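Local coordinates for 336aa long hypothetical dTDP-glucose 4,6-dehydratase (Pyrococcus horikoshii, PDB 2HUN), which binds NAD and probably acts as a dTDP-glucose 4,6-dehydratase, turning dTDP-glucose into its 4-keto-6-deoxy derivative, at residues I104-L109 / A156-L161; E129-I134 / F139-R144; Q186-L191 / K319-E324; G245-N250 / R280-S285. One frame throughout, in Å; residues are numbered along the deposited sequence.

In the fold
Contacts 1 and 2 lie within the Rossmann-type domain; contacts 3 and 4 tie later parts of the chain together. Contact 1 pairs helices 96-116 and 150-168 beside the sheet. Contact 2 lies between them in sequence, in the loop from strand 121-127 to helix 150-168, and the two touch where Val130 meets Ala156 and Asp159; both also reach the second subunit. Contacts 2 and 4 have centres 12 Å apart, and the 280-285 segment runs alongside the loop, bonded to Ile134 and Phe139. Contact 3 spans the segments of contact 4, touching it where Leu191 meets Asn250; its centre lies about 30 Å from those of contacts 1 and 2, across the chain's centre.

Contact 1. Residues I104-L109 / A156-L161; sequences IGTYTL and AASDML
Thr106 and Ser158 bring helices 96-116 and 150-168 together, with CA atoms 6.0 Å apart, and the approach widens slightly to 6.8 Å between the CA atoms of Tyr107 and Leu161. The closest touch is polar atom against carbon: Thr106 OG1 rests on Ser158 CB at 3.5 Å, while Thr106 CB faces the same carbon. The two hydroxyls do not bond to each other. Thr106 OG1 is taken up by Asn102 O and His81, and Ser158 OG by Lys155 O and His124, so each small side chain is tied to its own helix and to the sheet. One turn on, Leu161 CD1 packs against Tyr107 CB at 4.0 Å; with CG anti to the backbone N (chi1 165°), the ring is turned away from the leucine, so only CB touches it, and the Tyr107 side chain packs on Leu99 of the second subunit. Ile104 and Ala157 each meet their own copy in that subunit, which fits the four-helix dimer interface of extended short-chain dehydrogenases. With no hydrogen bond crossing between the segments, closeness rests on apolar packing and on hydroxyls satisfied by their own helix and the sheet, Ser158 lying three residues on from the NAD-binding Lys155.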
loop_
_atom_site.group_PDB
_atom_site.type_symbol
_atom_site.label_atom_id
_atom_site.label_comp_id
_atom_site.label_asym_id
_atom_site.label_seq_id
_atom_site.Cartn_x
_atom_site.Cartn_y
_atom_site.Cartn_z
ATOM N N ILE A 104 7.705 -6.957 3.419
ATOM C CA ILE A 104 7.819 -8.382 3.733
ATOM C C ILE A 104 7.729 -8.611 5.241
ATOM O O ILE A 104 7.078 -9.542 5.700
ATOM C CB ILE A 104 9.151 -8.982 3.211
ATOM C CG1 ILE A 104 9.279 -8.748 1.706
ATOM C CG2 ILE A 104 9.201 -10.482 3.504
ATOM C CD1 ILE A 104 8.143 -9.309 0.891
ATOM N N GLY A 105 8.379 -7.748 6.008
ATOM C CA GLY A 105 8.347 -7.885 7.450
ATOM C C GLY A 105 6.939 -7.812 8.013
ATOM O O GLY A 105 6.571 -8.607 8.880
ATOM N N THR A 106 6.144 -6.860 7.531
ATOM C CA THR A 106 4.786 -6.732 8.035
ATOM C C THR A 106 3.940 -7.922 7.582
ATOM O O THR A 106 3.132 -8.447 8.346
ATOM C CB THR A 106 4.154 -5.411 7.578
ATOM O OG1 THR A 106 4.944 -4.322 8.077
ATOM C CG2 THR A 106 2.730 -5.286 8.110
ATOM N N TYR A 107 4.142 -8.343 6.340
ATOM C CA TYR A 107 3.445 -9.498 5.772
ATOM C C TYR A 107 3.692 -10.728 6.650
ATOM O O TYR A 107 2.759 -11.448 7.010
ATOM C CB TYR A 107 3.974 -9.779 4.362
ATOM C CG TYR A 107 3.602 -11.140 3.800
ATOM C CD1 TYR A 107 2.326 -11.386 3.283
ATOM C CD2 TYR A 107 4.530 -12.183 3.786
ATOM C CE1 TYR A 107 1.985 -12.639 2.764
ATOM C CE2 TYR A 107 4.200 -13.442 3.271
ATOM C CZ TYR A 107 2.928 -13.661 2.760
ATOM O OH TYR A 107 2.599 -14.894 2.236
ATOM N N THR A 108 4.959 -10.961 6.980
ATOM C CA THR A 108 5.354 -12.104 7.798
ATOM C C THR A 108 4.692 -12.075 9.174
ATOM O O THR A 108 4.254 -13.105 9.685
ATOM C CB THR A 108 6.885 -12.149 7.984
ATOM O OG1 THR A 108 7.523 -12.076 6.702
ATOM C CG2 THR A 108 7.298 -13.450 8.670
ATOM N N LEU A 109 4.628 -10.891 9.770
ATOM C CA LEU A 109 4.005 -10.734 11.073
ATOM C C LEU A 109 2.514 -11.049 10.951
ATOM O O LEU A 109 1.950 -11.743 11.798
ATOM C CB LEU A 109 4.201 -9.302 11.578
ATOM C CG LEU A 109 3.999 -9.081 13.076
ATOM C CD1 LEU A 109 5.087 -9.833 13.836
ATOM C CD2 LEU A 109 4.059 -7.592 13.397
ATOM N N ALA A 156 3.300 2.572 3.264
ATOM C CA ALA A 156 1.923 2.627 2.758
ATOM C C ALA A 156 1.474 1.245 2.313
ATOM O O ALA A 156 0.352 0.835 2.594
ATOM C CB ALA A 156 1.817 3.607 1.584
ATOM N N ALA A 157 2.357 0.532 1.620
ATOM C CA ALA A 157 2.060 -0.814 1.156
ATOM C C ALA A 157 1.795 -1.728 2.342
ATOM O O ALA A 157 0.896 -2.569 2.284
ATOM C CB ALA A 157 3.220 -1.363 0.327
ATOM N N SER A 158 2.573 -1.575 3.415
ATOM C CA SER A 158 2.373 -2.413 4.592
ATOM C C SER A 158 1.020 -2.111 5.233
ATOM O O SER A 158 0.341 -3.025 5.698
ATOM C CB SER A 158 3.516 -2.244 5.613
ATOM O OG SER A 158 3.515 -0.971 6.235
ATOM N N ASP A 159 0.619 -0.841 5.257
ATOM C CA ASP A 159 -0.687 -0.482 5.823
ATOM C C ASP A 159 -1.795 -1.248 5.087
ATOM O O ASP A 159 -2.707 -1.801 5.707
ATOM C CB ASP A 159 -0.963 1.024 5.678
ATOM C CG ASP A 159 -0.144 1.872 6.630
ATOM O OD1 ASP A 159 0.708 1.312 7.344
ATOM O OD2 ASP A 159 -0.353 3.108 6.663
ATOM N N MET A 160 -1.719 -1.270 3.761
ATOM C CA MET A 160 -2.728 -1.947 2.954
ATOM C C MET A 160 -2.845 -3.436 3.289
ATOM O O MET A 160 -3.960 -3.975 3.357
ATOM C CB MET A 160 -2.434 -1.761 1.451
ATOM C CG MET A 160 -2.508 -0.315 0.965
ATOM S SD MET A 160 -4.046 0.536 1.441
ATOM C CE MET A 160 -3.579 1.326 2.931
ATOM N N LEU A 161 -1.708 -4.103 3.498
ATOM C CA LEU A 161 -1.734 -5.527 3.830
ATOM C C LEU A 161 -2.446 -5.720 5.162
ATOM O O LEU A 161 -3.266 -6.622 5.311
ATOM C CB LEU A 161 -0.316 -6.106 3.918
ATOM C CG LEU A 161 0.543 -6.018 2.654
ATOM C CD1 LEU A 161 1.884 -6.705 2.899
ATOM C CD2 LEU A 161 -0.181 -6.665 1.491
#

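Contact 2. Residues E129-I134 / F139-R144; sequences EVYGDI and FTENDR
Tyr131 and Phe139 pack against each other inside the long loop that joins strand 121-127 to helix 150-168 of the Rossmann-type domain, a loop whose second limb contains a type I turn from Thr140 to Asp143. The two rings are nearly parallel, their planes 7° apart, but displaced so far that they barely overlap, the centroids lying 5.2 Å from each other. Each ring instead covers the other's methylene: Phe139 CB sits 3.8 Å from the Tyr131 centroid, and Tyr131 CB lies 3.7 Å from that of Phe139, a reciprocal pair of CH-pi contacts. On the opposite face of Phe139, Ile134 CD1 is centred over the ring at 4.2 Å, so the phenyl is held flat between two aliphatic groups. The Tyr131 hydroxyl leaves the loop to bond with Asn241 and Arg177. A leucine here would be likely to leave both of these without their phenol partner and open a gap over Phe139 CB. Arg144, folded at its first torsion (chi1 81°) and bent again at the second, brings its guanidinium round so that Phe139 CE1 lies over one face. Besides its backbone bond from Asp143 N to Thr140 O, the turn is held by an ST turn from Asn142 N to Thr140 OG1 and by Thr140 N reaching Asp143 OD2 from above the carboxylate plane. The one hydrogen bond across the segments runs from Arg144 NH1 to Tyr131 O, 3.2 Å long and nearly straight at 166°, its acceptor in the guanidinium plane.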
loop_
_atom_site.group_PDB
_atom_site.type_symbol
_atom_site.label_atom_id
_atom_site.label_comp_id
_atom_site.label_asym_id
_atom_site.label_seq_id
_atom_site.Cartn_x
_atom_site.Cartn_y
_atom_site.Cartn_z
ATOM N N GLU A 129 3.820 10.406 6.594
ATOM C CA GLU A 129 4.354 10.540 5.245
ATOM C C GLU A 129 3.599 9.731 4.194
ATOM O O GLU A 129 3.741 9.995 2.998
ATOM C CB GLU A 129 5.841 10.160 5.208
ATOM C CG GLU A 129 6.766 11.204 5.829
ATOM C CD GLU A 129 8.237 10.864 5.629
ATOM O OE1 GLU A 129 8.694 10.842 4.467
ATOM O OE2 GLU A 129 8.930 10.608 6.631
ATOM N N VAL A 130 2.796 8.760 4.618
ATOM C CA VAL A 130 2.054 7.957 3.645
ATOM C C VAL A 130 1.117 8.815 2.802
ATOM O O VAL A 130 0.872 8.505 1.643
ATOM C CB VAL A 130 1.227 6.837 4.320
ATOM C CG1 VAL A 130 2.159 5.770 4.882
ATOM C CG2 VAL A 130 0.351 7.423 5.423
ATOM N N TYR A 131 0.612 9.898 3.386
ATOM C CA TYR A 131 -0.304 10.807 2.698
ATOM C C TYR A 131 0.350 11.798 1.735
ATOM O O TYR A 131 -0.337 12.444 0.946
ATOM C CB TYR A 131 -1.046 11.675 3.711
ATOM C CG TYR A 131 -1.897 10.924 4.713
ATOM C CD1 TYR A 131 -3.151 10.423 4.359
ATOM C CD2 TYR A 131 -1.462 10.750 6.026
ATOM C CE1 TYR A 131 -3.957 9.773 5.293
ATOM C CE2 TYR A 131 -2.256 10.100 6.971
ATOM C CZ TYR A 131 -3.504 9.617 6.596
ATOM O OH TYR A 131 -4.299 8.985 7.521
ATOM N N GLY A 132 1.667 11.937 1.805
ATOM C CA GLY A 132 2.322 12.903 0.942
ATOM C C GLY A 132 2.103 14.298 1.504
ATOM O O GLY A 132 1.489 14.450 2.563
ATOM N N ASP A 133 2.568 15.324 0.804
ATOM C CA ASP A 133 2.426 16.684 1.324
ATOM C C ASP A 133 1.074 17.340 1.087
ATOM O O ASP A 133 0.255 16.845 0.319
ATOM C CB ASP A 133 3.530 17.572 0.745
ATOM C CG ASP A 133 3.405 17.751 -0.746
ATOM O OD1 ASP A 133 3.451 16.735 -1.470
ATOM O OD2 ASP A 133 3.262 18.909 -1.195
ATOM N N ILE A 134 0.854 18.465 1.759
ATOM C CA ILE A 134 -0.393 19.208 1.635
ATOM C C ILE A 134 -0.136 20.662 2.039
ATOM O O ILE A 134 0.274 20.952 3.167
ATOM C CB ILE A 134 -1.500 18.582 2.527
ATOM C CG1 ILE A 134 -2.736 19.488 2.559
ATOM C CG2 ILE A 134 -0.964 18.349 3.928
ATOM C CD1 ILE A 134 -3.951 18.822 3.168
ATOM N N PHE A 139 -4.812 15.895 6.435
ATOM C CA PHE A 139 -5.334 14.621 5.954
ATOM C C PHE A 139 -6.055 13.823 7.036
ATOM O O PHE A 139 -5.601 13.750 8.186
ATOM C CB PHE A 139 -4.186 13.756 5.402
ATOM C CG PHE A 139 -3.601 14.259 4.108
ATOM C CD1 PHE A 139 -4.343 14.223 2.933
ATOM C CD2 PHE A 139 -2.294 14.741 4.058
ATOM C CE1 PHE A 139 -3.796 14.657 1.728
ATOM C CE2 PHE A 139 -1.735 15.180 2.852
ATOM C CZ PHE A 139 -2.487 15.137 1.687
ATOM N N THR A 140 -7.185 13.221 6.671
ATOM C CA THR A 140 -7.912 12.396 7.621
ATOM C C THR A 140 -7.617 10.965 7.194
ATOM O O THR A 140 -7.071 10.732 6.113
ATOM C CB THR A 140 -9.432 12.601 7.568
ATOM O OG1 THR A 140 -9.959 11.904 6.440
ATOM C CG2 THR A 140 -9.781 14.084 7.461
ATOM N N GLU A 141 -7.976 10.014 8.045
ATOM C CA GLU A 141 -7.747 8.605 7.752
ATOM C C GLU A 141 -8.580 8.147 6.553
ATOM O O GLU A 141 -8.394 7.037 6.055
ATOM C CB GLU A 141 -8.076 7.746 8.987
ATOM C CG GLU A 141 -7.271 8.096 10.238
ATOM C CD GLU A 141 -7.838 9.274 11.025
ATOM O OE1 GLU A 141 -8.777 9.939 10.549
ATOM O OE2 GLU A 141 -7.333 9.542 12.131
ATOM N N ASN A 142 -9.494 8.993 6.079
ATOM C CA ASN A 142 -10.304 8.611 4.915
ATOM C C ASN A 142 -9.758 9.138 3.586
ATOM O O ASN A 142 -10.359 8.916 2.538
ATOM C CB ASN A 142 -11.760 9.073 5.087
ATOM C CG ASN A 142 -12.489 8.293 6.167
ATOM O OD1 ASN A 142 -12.262 7.096 6.335
ATOM N ND2 ASN A 142 -13.377 8.964 6.894
ATOM N N ASP A 143 -8.618 9.825 3.622
ATOM C CA ASP A 143 -8.020 10.361 2.398
ATOM C C ASP A 143 -7.060 9.367 1.762
ATOM O O ASP A 143 -6.488 8.530 2.443
ATOM C CB ASP A 143 -7.272 11.662 2.696
ATOM C CG ASP A 143 -8.201 12.774 3.135
ATOM O OD1 ASP A 143 -9.305 12.862 2.578
ATOM O OD2 ASP A 143 -7.818 13.569 4.019
ATOM N N ARG A 144 -6.900 9.462 0.447
ATOM C CA ARG A 144 -6.007 8.584 -0.293
ATOM C C ARG A 144 -4.584 8.815 0.178
ATOM O O ARG A 144 -4.282 9.825 0.807
ATOM C CB ARG A 144 -6.070 8.891 -1.798
ATOM C CG ARG A 144 -5.204 10.104 -2.242
ATOM C CD ARG A 144 -5.679 11.430 -1.626
ATOM N NE ARG A 144 -4.831 12.558 -2.016
ATOM C CZ ARG A 144 -3.606 12.789 -1.545
ATOM N NH1 ARG A 144 -3.062 11.975 -0.647
ATOM N NH2 ARG A 144 -2.910 13.833 -1.986
#

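Contact 3. Residues Q186-L191 / K319-E324; sequences QFPEKL and KPLVDE
Phe187 and Leu321 cross at about a right angle, the leucine methyl CD1 coming down over the centre of the phenyl ring. This CH-pi contact sets Leu321 against a type I turn, Phe187 to Lys190, in the connection from strand 172-182 of the Rossmann-type sheet to helix 191-200. CD1 stands 3.9 Å from the ring centroid and only 8° off the ring normal, so it sits about equally far from ring carbons on several sides. Leu321 has CG anti to its carbonyl carbon (chi1 -56°), an orientation that sends this branch across to the phenyl while its CB remains beside Pro188. The proline ring also meets Leu321 at about a right angle: its CG lies 3.7 Å from Leu321 CB, and its CD shares the methyl with the phenyl. Asn43 touches both Phe187 and Leu321, whereas Ile197 of helix 191-200 backs Pro188 and Val322. The packing therefore joins the segment after helix 315-318, near the C-terminus, to a turn whose Phe187 side chain comes to about 6 Å from the bound NAD, near it but not touching. Contact between the segments is wholly apolar, and it is tightest where Pro188 CB meets Val322 CG1 at 3.5 Å.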
loop_
_atom_site.group_PDB
_atom_site.type_symbol
_atom_site.label_atom_id
_atom_site.label_comp_id
_atom_site.label_asym_id
_atom_site.label_seq_id
_atom_site.Cartn_x
_atom_site.Cartn_y
_atom_site.Cartn_z
ATOM N N GLN A 186 16.573 9.881 20.934
ATOM C CA GLN A 186 16.551 10.151 19.496
ATOM C C GLN A 186 18.002 10.387 19.066
ATOM O O GLN A 186 18.734 11.104 19.749
ATOM C CB GLN A 186 15.716 11.395 19.187
ATOM C CG GLN A 186 15.635 11.726 17.699
ATOM C CD GLN A 186 14.589 12.794 17.391
ATOM O OE1 GLN A 186 14.572 13.856 18.009
ATOM N NE2 GLN A 186 13.716 12.510 16.424
ATOM N N PHE A 187 18.424 9.797 17.948
ATOM C CA PHE A 187 19.804 9.976 17.488
ATOM C C PHE A 187 20.158 11.453 17.272
ATOM O O PHE A 187 19.352 12.225 16.758
ATOM C CB PHE A 187 20.052 9.151 16.225
ATOM C CG PHE A 187 20.521 7.749 16.515
ATOM C CD1 PHE A 187 19.923 6.997 17.521
ATOM C CD2 PHE A 187 21.562 7.185 15.787
ATOM C CE1 PHE A 187 20.357 5.696 17.799
ATOM C CE2 PHE A 187 22.005 5.885 16.054
ATOM C CZ PHE A 187 21.401 5.140 17.062
ATOM N N PRO A 188 21.382 11.850 17.669
ATOM C CA PRO A 188 21.982 13.191 17.608
ATOM C C PRO A 188 21.886 14.042 16.345
ATOM O O PRO A 188 21.889 15.272 16.444
ATOM C CB PRO A 188 23.430 12.934 18.019
ATOM C CG PRO A 188 23.672 11.554 17.532
ATOM C CD PRO A 188 22.420 10.852 17.987
ATOM N N GLU A 189 21.798 13.432 15.170
ATOM C CA GLU A 189 21.709 14.252 13.969
ATOM C C GLU A 189 20.306 14.751 13.640
ATOM O O GLU A 189 20.138 15.541 12.717
ATOM C CB GLU A 189 22.297 13.524 12.757
ATOM C CG GLU A 189 21.527 12.300 12.303
ATOM C CD GLU A 189 21.827 11.082 13.146
ATOM O OE1 GLU A 189 22.953 10.987 13.679
ATOM O OE2 GLU A 189 20.943 10.212 13.257
ATOM N N LYS A 190 19.301 14.292 14.383
ATOM C CA LYS A 190 17.938 14.761 14.143
ATOM C C LYS A 190 17.882 16.201 14.651
ATOM O O LYS A 190 18.538 16.536 15.628
ATOM C CB LYS A 190 16.915 13.896 14.890
ATOM C CG LYS A 190 16.756 12.469 14.363
ATOM C CD LYS A 190 16.181 12.454 12.954
ATOM C CE LYS A 190 15.956 11.027 12.460
ATOM N NZ LYS A 190 15.340 11.002 11.101
ATOM N N LEU A 191 17.104 17.040 13.980
ATOM C CA LEU A 191 16.983 18.455 14.323
ATOM C C LEU A 191 17.062 18.903 15.783
ATOM O O LEU A 191 17.959 19.662 16.156
ATOM C CB LEU A 191 15.676 19.019 13.759
ATOM C CG LEU A 191 15.459 20.516 14.037
ATOM C CD1 LEU A 191 16.469 21.335 13.241
ATOM C CD2 LEU A 191 14.031 20.924 13.670
ATOM N N LYS A 319 26.883 11.039 23.142
ATOM C CA LYS A 319 28.286 11.285 22.883
ATOM C C LYS A 319 28.929 10.257 21.935
ATOM O O LYS A 319 29.571 10.624 20.960
ATOM C CB LYS A 319 29.013 11.322 24.225
ATOM C CG LYS A 319 30.447 11.744 24.128
ATOM C CD LYS A 319 30.558 13.008 23.310
ATOM C CE LYS A 319 31.994 13.469 23.310
ATOM N NZ LYS A 319 32.326 14.155 22.023
ATOM N N PRO A 320 28.771 8.955 22.210
ATOM C CA PRO A 320 29.352 7.922 21.340
ATOM C C PRO A 320 28.757 7.970 19.933
ATOM O O PRO A 320 29.365 7.502 18.971
ATOM C CB PRO A 320 28.979 6.619 22.046
ATOM C CG PRO A 320 28.824 7.027 23.471
ATOM C CD PRO A 320 28.134 8.348 23.389
ATOM N N LEU A 321 27.569 8.553 19.819
ATOM C CA LEU A 321 26.881 8.621 18.535
ATOM C C LEU A 321 27.212 9.815 17.643
ATOM O O LEU A 321 27.028 9.742 16.428
ATOM C CB LEU A 321 25.365 8.558 18.758
ATOM C CG LEU A 321 24.861 7.337 19.538
ATOM C CD1 LEU A 321 23.345 7.433 19.714
ATOM C CD2 LEU A 321 25.249 6.056 18.804
ATOM N N VAL A 322 27.689 10.909 18.228
ATOM C CA VAL A 322 28.022 12.083 17.425
ATOM C C VAL A 322 29.332 11.875 16.669
ATOM O O VAL A 322 30.244 11.206 17.161
ATOM C CB VAL A 322 28.108 13.357 18.294
ATOM C CG1 VAL A 322 26.729 13.693 18.846
ATOM C CG2 VAL A 322 29.101 13.155 19.430
ATOM N N ASP A 323 29.419 12.449 15.472
ATOM C CA ASP A 323 30.611 12.260 14.619
ATOM C C ASP A 323 31.486 13.525 14.494
ATOM O O ASP A 323 32.349 13.802 15.318
ATOM C CB ASP A 323 30.208 11.721 13.232
ATOM C CG ASP A 323 28.990 12.454 12.686
ATOM O OD1 ASP A 323 28.755 13.572 13.125
ATOM O OD2 ASP A 323 28.345 11.941 11.765
ATOM N N GLU A 324 31.266 14.282 13.405
ATOM C CA GLU A 324 32.103 15.458 13.170
ATOM C C GLU A 324 31.343 16.485 12.341
ATOM O O GLU A 324 31.517 17.690 12.449
ATOM C CB GLU A 324 33.351 15.010 12.403
ATOM C CG GLU A 324 34.355 16.147 12.221
ATOM C CD GLU A 324 35.497 15.958 13.192
ATOM O OE1 GLU A 324 36.341 15.109 12.945
ATOM O OE2 GLU A 324 35.529 16.663 14.200
#

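Contact 4. Residues G245-N250 / R280-S285; sequences GEEKTN and RYSLDS
Glu247 makes the whole tight part of this contact with its carboxylate, one oxygen to Arg280 and the other to Ser282. OE1 forms the salt bridge, receiving Arg280 NH2 at 3.1 Å on its syn lone pair, with a weak second bond from Arg280 NE at 3.3 Å. The two flat groups are turned 69° apart, so the arginine meets one oxygen rather than pairing with both. OE2 accepts from Ser282 OG; the modelled separation of 2.5 Å is unusually short, and its exact value is doubtful. Ser282 CB in turn lies over one face of the guanidinium. Other residues keep the partners in place: Arg280 NH1 bonds to Ile134 O and Gly137 O, and Ser282 OG also to Ser138. An extended glutamate chain spans the gap, because the backbones are loosely spaced, Glu247 CA and Ser282 CA standing 8.0 Å apart. Away from the carboxylate little touches: the Tyr281 ring leads off, and both Glu247 and Arg280 are partly open to solvent. A glutamine here would probably leave the Arg280 charge without its counter-ion and disturb the pairing with Ser282. Glu247 belongs to the short strand 247-248, antiparallel to strand 215-219 at the margin of the main sheet, and its bridge ties that margin to the 280-285 segment in the C-terminal part of an extended short-chain dehydrogenase fold.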
loop_
_atom_site.group_PDB
_atom_site.type_symbol
_atom_site.label_atom_id
_atom_site.label_comp_id
_atom_site.label_asym_id
_atom_site.label_seq_id
_atom_site.Cartn_x
_atom_site.Cartn_y
_atom_site.Cartn_z
ATOM N N GLY A 245 -0.725 18.928 16.808
ATOM C CA GLY A 245 -1.223 20.215 16.369
ATOM C C GLY A 245 -0.211 21.295 16.716
ATOM O O GLY A 245 -0.572 22.411 17.079
ATOM N N GLU A 246 1.068 20.948 16.616
ATOM C CA GLU A 246 2.158 21.875 16.919
ATOM C C GLU A 246 3.020 21.964 15.670
ATOM O O GLU A 246 4.143 21.447 15.640
ATOM C CB GLU A 246 3.019 21.351 18.082
ATOM C CG GLU A 246 2.321 21.180 19.435
ATOM C CD GLU A 246 1.926 22.499 20.074
ATOM O OE1 GLU A 246 2.370 23.555 19.582
ATOM O OE2 GLU A 246 1.177 22.480 21.078
ATOM N N GLU A 247 2.487 22.599 14.633
ATOM C CA GLU A 247 3.218 22.727 13.379
ATOM C C GLU A 247 4.133 23.928 13.433
ATOM O O GLU A 247 3.687 25.060 13.623
ATOM C CB GLU A 247 2.234 22.828 12.215
ATOM C CG GLU A 247 1.350 21.596 12.133
ATOM C CD GLU A 247 0.361 21.627 10.988
ATOM O OE1 GLU A 247 0.238 22.673 10.321
ATOM O OE2 GLU A 247 -0.298 20.594 10.765
ATOM N N LYS A 248 5.425 23.668 13.277
ATOM C CA LYS A 248 6.423 24.722 13.337
ATOM C C LYS A 248 7.519 24.534 12.301
ATOM O O LYS A 248 7.723 23.437 11.781
ATOM C CB LYS A 248 7.056 24.752 14.728
ATOM C CG LYS A 248 6.067 24.984 15.856
ATOM C CD LYS A 248 6.729 24.880 17.210
ATOM C CE LYS A 248 5.729 25.139 18.322
ATOM N NZ LYS A 248 5.145 26.506 18.243
ATOM N N THR A 249 8.218 25.623 12.004
ATOM C CA THR A 249 9.320 25.592 11.057
ATOM C C THR A 249 10.575 25.362 11.879
ATOM O O THR A 249 10.560 25.543 13.097
ATOM C CB THR A 249 9.447 26.923 10.323
ATOM O OG1 THR A 249 9.711 27.968 11.268
ATOM C CG2 THR A 249 8.161 27.231 9.598
ATOM N N ASN A 250 11.658 24.958 11.227
ATOM C CA ASN A 250 12.897 24.713 11.947
ATOM C C ASN A 250 13.366 25.939 12.725
ATOM O O ASN A 250 13.842 25.819 13.855
ATOM C CB ASN A 250 13.986 24.241 10.986
ATOM C CG ASN A 250 13.664 22.892 10.368
ATOM O OD1 ASN A 250 12.751 22.197 10.815
ATOM N ND2 ASN A 250 14.415 22.511 9.345
ATOM N N ARG A 280 5.097 20.454 3.370
ATOM C CA ARG A 280 4.338 20.409 4.608
ATOM C C ARG A 280 3.548 19.099 4.730
ATOM O O ARG A 280 2.941 18.617 3.784
ATOM C CB ARG A 280 3.366 21.594 4.608
ATOM C CG ARG A 280 2.378 21.579 5.780
ATOM C CD ARG A 280 1.556 22.876 5.872
ATOM N NE ARG A 280 0.626 22.848 7.010
ATOM C CZ ARG A 280 -0.600 22.313 6.801
ATOM N NH1 ARG A 280 -0.927 21.811 5.622
ATOM N NH2 ARG A 280 -1.484 22.269 7.808
ATOM N N TYR A 281 3.595 18.525 5.925
ATOM C CA TYR A 281 2.887 17.293 6.229
ATOM C C TYR A 281 1.970 17.657 7.378
ATOM O O TYR A 281 2.399 18.321 8.315
ATOM C CB TYR A 281 3.875 16.215 6.657
ATOM C CG TYR A 281 4.763 15.760 5.529
ATOM C CD1 TYR A 281 4.378 14.714 4.696
ATOM C CD2 TYR A 281 5.978 16.395 5.276
ATOM C CE1 TYR A 281 5.182 14.303 3.637
ATOM C CE2 TYR A 281 6.793 15.996 4.217
ATOM C CZ TYR A 281 6.388 14.949 3.404
ATOM O OH TYR A 281 7.194 14.541 2.369
ATOM N N SER A 282 0.710 17.244 7.303
ATOM C CA SER A 282 -0.228 17.583 8.360
ATOM C C SER A 282 -1.316 16.527 8.529
ATOM O O SER A 282 -1.980 16.145 7.567
ATOM C CB SER A 282 -0.857 18.947 8.061
ATOM O OG SER A 282 -1.669 19.378 9.131
ATOM N N LEU A 283 -1.487 16.060 9.763
ATOM C CA LEU A 283 -2.485 15.047 10.073
ATOM C C LEU A 283 -3.624 15.591 10.924
ATOM O O LEU A 283 -3.413 16.365 11.858
ATOM C CB LEU A 283 -1.853 13.871 10.825
ATOM C CG LEU A 283 -0.694 13.106 10.188
ATOM C CD1 LEU A 283 -0.466 11.829 10.986
ATOM C CD2 LEU A 283 -1.000 12.770 8.746
ATOM N N ASP A 284 -4.835 15.167 10.579
ATOM C CA ASP A 284 -6.042 15.536 11.302
ATOM C C ASP A 284 -6.234 14.383 12.297
ATOM O O ASP A 284 -6.589 13.279 11.892
ATOM C CB ASP A 284 -7.231 15.575 10.337
ATOM C CG ASP A 284 -8.553 15.864 11.034
ATOM O OD1 ASP A 284 -8.715 15.480 12.217
ATOM O OD2 ASP A 284 -9.439 16.461 10.383
ATOM N N SER A 285 -5.990 14.626 13.581
ATOM C CA SER A 285 -6.154 13.567 14.576
ATOM C C SER A 285 -7.445 13.666 15.396
ATOM O O SER A 285 -7.465 13.337 16.582
ATOM C CB SER A 285 -4.943 13.526 15.519
ATOM O OG SER A 285 -4.710 14.791 16.111
#